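Local coordinates for protein rifin (Plasmodium falciparum, PDB 7JZK) that binds, through its V2 domain, a LAIR1 ectodomain from an antibody, and probably targets the immune receptor LAIR1 in this way, at residues A30-A34 with L119-A123; K36-H40 with A115-L119; I68-T73 with Q108-I112. All coordinates share one frame; numbering follows the deposited sequence.

Contact 1: A30-A34 with L119-A123; sequences AIIGA and LVEKA
Ala30 and Ala123 meet methyl to methyl. Their CB atoms are 3.8 Å apart, and the small side chains let the backbones approach to 5.4 Å between Ala30 CA and Ala123 CA. One helical turn on, Ala34 CB presses against Leu119 CD1 at 3.5 Å, the closest touch of the contact. Beside these, Ile31 CD1 reaches Val120 CG1 at 3.8 Å. The two side chains lie alongside and point the same way. Ile31 CG1, opposite the main-chain nitrogen (chi1 -162°), heads toward the partner helix, and CD1 at its end meets Val120. CD1 also lies 4.4 Å from Ala123 CB. At the outer margin, the aliphatic Lys122 CD passes 4.3 Å from Ala34 CB, while the residue itself stays exposed. The side-chain touches are all made by carbon atoms. Within each helix, the bonds from Ala34 N to Ala30 O and from Ala123 N to Leu119 O hold the touching residues one turn apart. The two helical segments run at 133° to each other, with axes 9.1 Å apart at closest approach. Tyr58, in a loop, lies against both helices, at Ala30, Ile31 and Ala123. Phe53 of helix 49-55 packs against helix 13-39 at Ile31.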
# COMPACT_ATOMS: atom_id res chain seq x y z
N ALA B 30 10.09 22.91 3.48
CA ALA B 30 11.01 21.84 3.87
C ALA B 30 10.28 20.51 4.02
O ALA B 30 10.75 19.47 3.51
CB ALA B 30 11.73 22.21 5.17
N ILE B 31 9.13 20.50 4.69
CA ILE B 31 8.49 19.20 4.85
C ILE B 31 7.92 18.73 3.52
O ILE B 31 7.89 17.53 3.24
CB ILE B 31 7.40 19.16 5.93
CG1 ILE B 31 7.12 17.70 6.31
CG2 ILE B 31 6.12 19.74 5.41
CD1 ILE B 31 8.34 16.90 6.70
N ILE B 32 7.49 19.66 2.67
CA ILE B 32 6.89 19.24 1.42
C ILE B 32 7.96 18.62 0.54
O ILE B 32 7.76 17.56 -0.05
CB ILE B 32 6.17 20.41 0.71
CG1 ILE B 32 4.85 20.74 1.43
CG2 ILE B 32 5.97 20.08 -0.78
CD1 ILE B 32 4.32 22.16 1.12
N GLY B 33 9.11 19.28 0.43
CA GLY B 33 10.20 18.70 -0.32
C GLY B 33 10.59 17.34 0.20
O GLY B 33 10.86 16.43 -0.58
N ALA B 34 10.65 17.18 1.53
CA ALA B 34 11.06 15.89 2.09
C ALA B 34 10.07 14.78 1.74
O ALA B 34 10.46 13.68 1.33
CB ALA B 34 11.24 16.03 3.61
N LEU B 119 11.84 12.23 8.59
CA LEU B 119 11.78 13.33 7.63
C LEU B 119 11.51 14.67 8.32
O LEU B 119 12.11 15.69 7.96
CB LEU B 119 10.75 13.04 6.54
CG LEU B 119 11.14 12.15 5.35
CD1 LEU B 119 12.25 12.80 4.57
CD2 LEU B 119 11.60 10.76 5.73
N VAL B 120 10.63 14.69 9.32
CA VAL B 120 10.38 15.96 10.01
C VAL B 120 11.59 16.37 10.83
O VAL B 120 11.93 17.56 10.90
CB VAL B 120 9.11 15.87 10.88
CG1 VAL B 120 7.96 15.30 10.09
CG2 VAL B 120 9.36 15.03 12.12
N GLU B 121 12.29 15.39 11.41
CA GLU B 121 13.50 15.77 12.13
C GLU B 121 14.52 16.35 11.18
O GLU B 121 15.19 17.33 11.51
CB GLU B 121 14.08 14.59 12.90
CG GLU B 121 13.07 13.96 13.84
CD GLU B 121 12.34 14.96 14.72
OE1 GLU B 121 11.13 14.78 14.93
OE2 GLU B 121 12.97 15.94 15.18
N LYS B 122 14.61 15.80 9.97
CA LYS B 122 15.56 16.30 8.99
C LYS B 122 15.19 17.70 8.51
O LYS B 122 16.06 18.56 8.34
CB LYS B 122 15.65 15.32 7.81
CG LYS B 122 16.21 15.91 6.51
CD LYS B 122 15.12 16.29 5.49
CE LYS B 122 15.68 17.17 4.35
NZ LYS B 122 16.10 18.54 4.79
N ALA B 123 13.89 17.96 8.33
CA ALA B 123 13.49 19.29 7.88
C ALA B 123 13.80 20.34 8.94
O ALA B 123 14.46 21.36 8.67
CB ALA B 123 12.01 19.24 7.48

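Contact 2: K36-H40 with A115-L119; sequences KRYFH and AVTQL
The Tyr38 ring takes Leu119 CD2 over one face. This is helix-to-helix packing in the mainly helical V2 domain: the C-terminal turn of helix 13-39 lays its aromatic pair against helix 108-126. The touch on Tyr38 is a CH-pi contact. CD2 of Leu119 stands 4.1 Å from the centroid of the Tyr38 ring, 22° off the ring normal and shifted toward the rim. The Phe39 ring has Tyr38 CD1 over the centre of one of its faces, so the two neighbouring aromatics are packed on each other as well as on the partner helix. Ala115 CB approaches both rings at a slant, at 4.2 Å from Tyr38 CE1 and 4.3 Å from Phe39 CZ. Val116 CG2 also comes obliquely to Phe39 CZ.

Tyr38 and Leu119 cross at about a right angle. CG of Tyr38 lies trans to the main-chain nitrogen (chi1 -168°), and this carries the ring across to Leu119, where CD2 is nearest to Tyr38 CD2 at 3.9 Å. The other branch, Leu119 CD1, lies 4.2 Å from Tyr38 CB, so the leucine fork touches both the root and the ring of the tyrosine. The CB of Phe39 does not face the partner helix, but its ring end comes closer and reaches the buried Ala115 and Val116.

Helix 86-94 adds Val91 against both aromatics and Thr94 against Tyr38. Helix 61-75 supplies Ile68 to Phe39, and Val61 and Ile64 to Val116. Phe39 is buried among these neighbours; Tyr38 stays partly exposed. The first helix ends here: His40 departs from helical geometry with a positive phi of 57°. Its N still makes a weak bond to Lys36 O, 2.8 Å long, and its O accepts a hydrogen bond from Asn85 ND2.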
# COMPACT_ATOMS: atom_id res chain seq x y z
N LYS B 36 7.93 14.78 -0.82
CA LYS B 36 7.94 14.58 -2.26
C LYS B 36 9.14 13.75 -2.68
O LYS B 36 9.03 12.83 -3.50
CB LYS B 36 7.98 15.94 -2.95
CG LYS B 36 7.19 16.06 -4.26
CD LYS B 36 7.54 17.32 -5.06
CE LYS B 36 7.15 18.56 -4.31
NZ LYS B 36 5.88 18.37 -3.56
N ARG B 37 10.31 14.06 -2.14
CA ARG B 37 11.53 13.36 -2.51
C ARG B 37 11.58 11.95 -1.92
O ARG B 37 12.25 11.08 -2.49
CB ARG B 37 12.73 14.22 -2.10
CG ARG B 37 12.83 15.53 -2.93
CD ARG B 37 13.84 16.55 -2.38
NE ARG B 37 15.20 16.03 -2.28
CZ ARG B 37 16.09 16.39 -1.35
NH1 ARG B 37 17.31 15.86 -1.35
NH2 ARG B 37 15.75 17.28 -0.40
N TYR B 38 10.90 11.70 -0.79
CA TYR B 38 10.99 10.37 -0.20
C TYR B 38 9.86 9.46 -0.65
O TYR B 38 10.08 8.27 -0.84
CB TYR B 38 10.97 10.46 1.33
CG TYR B 38 11.35 9.18 2.03
CD1 TYR B 38 10.41 8.17 2.23
CD2 TYR B 38 12.64 8.97 2.48
CE1 TYR B 38 10.76 6.99 2.86
CE2 TYR B 38 13.00 7.81 3.11
CZ TYR B 38 12.06 6.82 3.30
OH TYR B 38 12.41 5.65 3.94
N PHE B 39 8.65 10.00 -0.81
CA PHE B 39 7.50 9.21 -1.22
C PHE B 39 7.12 9.42 -2.68
O PHE B 39 6.30 8.66 -3.19
CB PHE B 39 6.29 9.54 -0.35
CG PHE B 39 6.43 9.13 1.07
CD1 PHE B 39 6.16 7.84 1.47
CD2 PHE B 39 6.82 10.06 2.03
CE1 PHE B 39 6.30 7.46 2.80
CE2 PHE B 39 6.96 9.70 3.36
CZ PHE B 39 6.70 8.40 3.75
N HIS B 40 7.74 10.37 -3.37
CA HIS B 40 7.47 10.57 -4.79
C HIS B 40 5.99 10.82 -5.00
O HIS B 40 5.40 10.41 -6.00
CB HIS B 40 7.99 9.38 -5.61
CG HIS B 40 9.26 8.81 -5.03
ND1 HIS B 40 10.47 9.48 -5.08
CD2 HIS B 40 9.48 7.68 -4.30
CE1 HIS B 40 11.39 8.75 -4.47
NE2 HIS B 40 10.81 7.66 -3.98
N ALA B 115 9.26 6.59 9.20
CA ALA B 115 9.85 7.35 8.11
C ALA B 115 9.53 8.84 8.25
O ALA B 115 10.42 9.69 8.18
CB ALA B 115 9.36 6.81 6.77
N VAL B 116 8.26 9.15 8.51
CA VAL B 116 7.85 10.54 8.64
C VAL B 116 8.55 11.18 9.81
O VAL B 116 8.93 12.36 9.75
CB VAL B 116 6.32 10.59 8.80
CG1 VAL B 116 5.89 11.93 9.33
CG2 VAL B 116 5.66 10.28 7.49
N THR B 117 8.81 10.41 10.86
CA THR B 117 9.53 10.94 12.00
C THR B 117 10.92 11.39 11.56
O THR B 117 11.33 12.54 11.82
CB THR B 117 9.64 9.89 13.10
OG1 THR B 117 8.34 9.60 13.64
CG2 THR B 117 10.56 10.39 14.22
N GLN B 118 11.62 10.54 10.83
CA GLN B 118 12.94 10.95 10.36
C GLN B 118 12.84 12.18 9.46
O GLN B 118 13.65 13.11 9.58
CB GLN B 118 13.62 9.82 9.62
CG GLN B 118 13.57 8.48 10.32
CD GLN B 118 14.89 8.16 10.95
OE1 GLN B 118 15.52 9.02 11.57
NE2 GLN B 118 15.34 6.91 10.79
N LEU B 119 11.84 12.23 8.59
CA LEU B 119 11.78 13.33 7.63
C LEU B 119 11.51 14.67 8.32
O LEU B 119 12.11 15.69 7.96
CB LEU B 119 10.75 13.04 6.54
CG LEU B 119 11.14 12.15 5.35
CD1 LEU B 119 12.25 12.80 4.57
CD2 LEU B 119 11.60 10.76 5.73

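Contact 3: I68-T73 with Q108-I112; sequences IDTQMT and QKDAI
Ile68 and Ile112 form the tight end of this contact, with Ile68 CG2 and Ile112 CG2 3.7 Å apart. Ile112 CD1 lies 3.7 Å from Asp69 CA, against the backbone of helix 61-75, and 4.1 Å from Met72 SD. Ile68, Ile112 and Met72 are buried. Met72 CG and SD lie against the Gln108 amide, SD 3.4 Å from OE1, a van der Waals touch.

The other side is polar and more open. Gln108, extended with CG trans to the main-chain nitrogen (chi1 171°), reaches across so that NE2 donates to Thr73 OG1 at 2.8 Å. The acceptor lies close to the amide plane, but the bond is bent (134° at the hydrogen). NE2 also gives a weak, straighter bond to Asp69 OD2 at 3.4 Å. Exposed Lys109 sets CB 3.3 Å from Asp69 OD2. Lys109 NZ is 5.4 Å from Asp69 OD1, not a salt bridge, though the opposite charges may still attract weakly.

Gln108 OE1 accepts a hydrogen bond from Arg92 NE of helix 86-94. Bonds at both amide atoms fix which way the amide is turned. Tyr45 of the LAIR1 chain packs on Gln108, so this network probably helps to position a residue at the interface with the LAIR1 ectodomain.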
# COMPACT_ATOMS: atom_id res chain seq x y z
N ILE B 68 -0.80 9.39 4.67
CA ILE B 68 0.04 8.70 3.71
C ILE B 68 -0.30 7.21 3.70
O ILE B 68 -0.39 6.60 2.64
CB ILE B 68 1.53 8.96 4.01
CG1 ILE B 68 1.91 10.42 3.66
CG2 ILE B 68 2.42 7.96 3.26
CD1 ILE B 68 3.33 10.82 4.04
N ASP B 69 -0.55 6.64 4.88
CA ASP B 69 -0.96 5.24 4.99
C ASP B 69 -2.25 4.99 4.24
O ASP B 69 -2.37 4.06 3.45
CB ASP B 69 -1.13 4.83 6.46
CG ASP B 69 -1.75 3.44 6.63
OD1 ASP B 69 -2.99 3.31 6.57
OD2 ASP B 69 -1.03 2.45 6.88
N THR B 70 -3.23 5.85 4.46
CA THR B 70 -4.52 5.66 3.81
C THR B 70 -4.36 5.75 2.29
O THR B 70 -4.89 4.91 1.54
CB THR B 70 -5.49 6.73 4.34
OG1 THR B 70 -5.56 6.63 5.77
CG2 THR B 70 -6.88 6.51 3.80
N GLN B 71 -3.56 6.69 1.82
CA GLN B 71 -3.32 6.86 0.36
C GLN B 71 -2.57 5.65 -0.21
O GLN B 71 -2.94 5.19 -1.28
CB GLN B 71 -2.60 8.17 0.10
CG GLN B 71 -2.46 8.55 -1.36
CD GLN B 71 -2.23 10.03 -1.49
OE1 GLN B 71 -3.02 10.84 -1.02
NE2 GLN B 71 -1.15 10.39 -2.15
N MET B 72 -1.54 5.17 0.51
CA MET B 72 -0.78 4.02 0.03
C MET B 72 -1.66 2.78 -0.06
O MET B 72 -1.56 2.00 -1.01
CB MET B 72 0.41 3.74 0.96
CG MET B 72 1.32 2.60 0.51
SD MET B 72 2.87 2.52 1.46
CE MET B 72 3.66 3.96 0.73
N THR B 73 -2.53 2.57 0.93
CA THR B 73 -3.43 1.43 0.81
C THR B 73 -4.37 1.61 -0.38
O THR B 73 -4.67 0.65 -1.10
CB THR B 73 -4.21 1.21 2.11
OG1 THR B 73 -3.28 0.92 3.16
CG2 THR B 73 -5.19 0.02 1.99
N GLN B 108 2.37 -1.43 7.82
CA GLN B 108 2.67 -0.31 6.93
C GLN B 108 2.58 1.02 7.67
O GLN B 108 3.47 1.86 7.56
CB GLN B 108 1.68 -0.36 5.76
CG GLN B 108 1.66 0.82 4.82
CD GLN B 108 0.69 0.62 3.65
OE1 GLN B 108 1.00 -0.03 2.66
NE2 GLN B 108 -0.54 1.11 3.82
N LYS B 109 1.54 1.20 8.47
CA LYS B 109 1.34 2.45 9.20
C LYS B 109 2.53 2.75 10.11
O LYS B 109 2.99 3.88 10.18
CB LYS B 109 0.05 2.36 10.04
CG LYS B 109 -0.66 3.66 10.39
CD LYS B 109 -2.06 3.36 10.91
CE LYS B 109 -2.89 4.60 11.17
NZ LYS B 109 -4.23 4.24 11.71
N ASP B 110 3.05 1.74 10.79
CA ASP B 110 4.18 1.91 11.69
C ASP B 110 5.46 2.28 10.94
O ASP B 110 6.18 3.19 11.34
CB ASP B 110 4.34 0.63 12.53
CG ASP B 110 3.08 0.35 13.36
OD1 ASP B 110 2.34 1.32 13.65
OD2 ASP B 110 2.76 -0.82 13.66
N ALA B 111 5.74 1.62 9.83
CA ALA B 111 6.93 1.95 9.05
C ALA B 111 6.82 3.37 8.48
O ALA B 111 7.78 4.13 8.49
CB ALA B 111 7.14 0.91 7.94
N ILE B 112 5.63 3.75 8.04
CA ILE B 112 5.43 5.09 7.53
C ILE B 112 5.66 6.10 8.65
O ILE B 112 6.26 7.14 8.43
CB ILE B 112 4.03 5.23 6.92
CG1 ILE B 112 3.92 4.30 5.73
CG2 ILE B 112 3.74 6.72 6.53
CD1 ILE B 112 2.51 4.13 5.25

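All three contacts lie along helix 108-126. Contacts 1 and 2 both pair it with helix 13-39 and share Leu119; their centres are about 7 Å apart. Contact 3 pairs it instead with helix 61-75. Its centre is about 12 Å from that of contact 2 and about 17 Å from that of contact 1. Contacts 2 and 3 touch through Ile68: its CD1 is 3.9 Å from Phe39 CE2. Contacts 1 and 3 do not touch. In this assembly LAIR1 reaches contact 3, at Gln108, but neither of the others. The attached glycan is about 10 Å from the side chain of Ile68 and about 11 Å from that of Ile31.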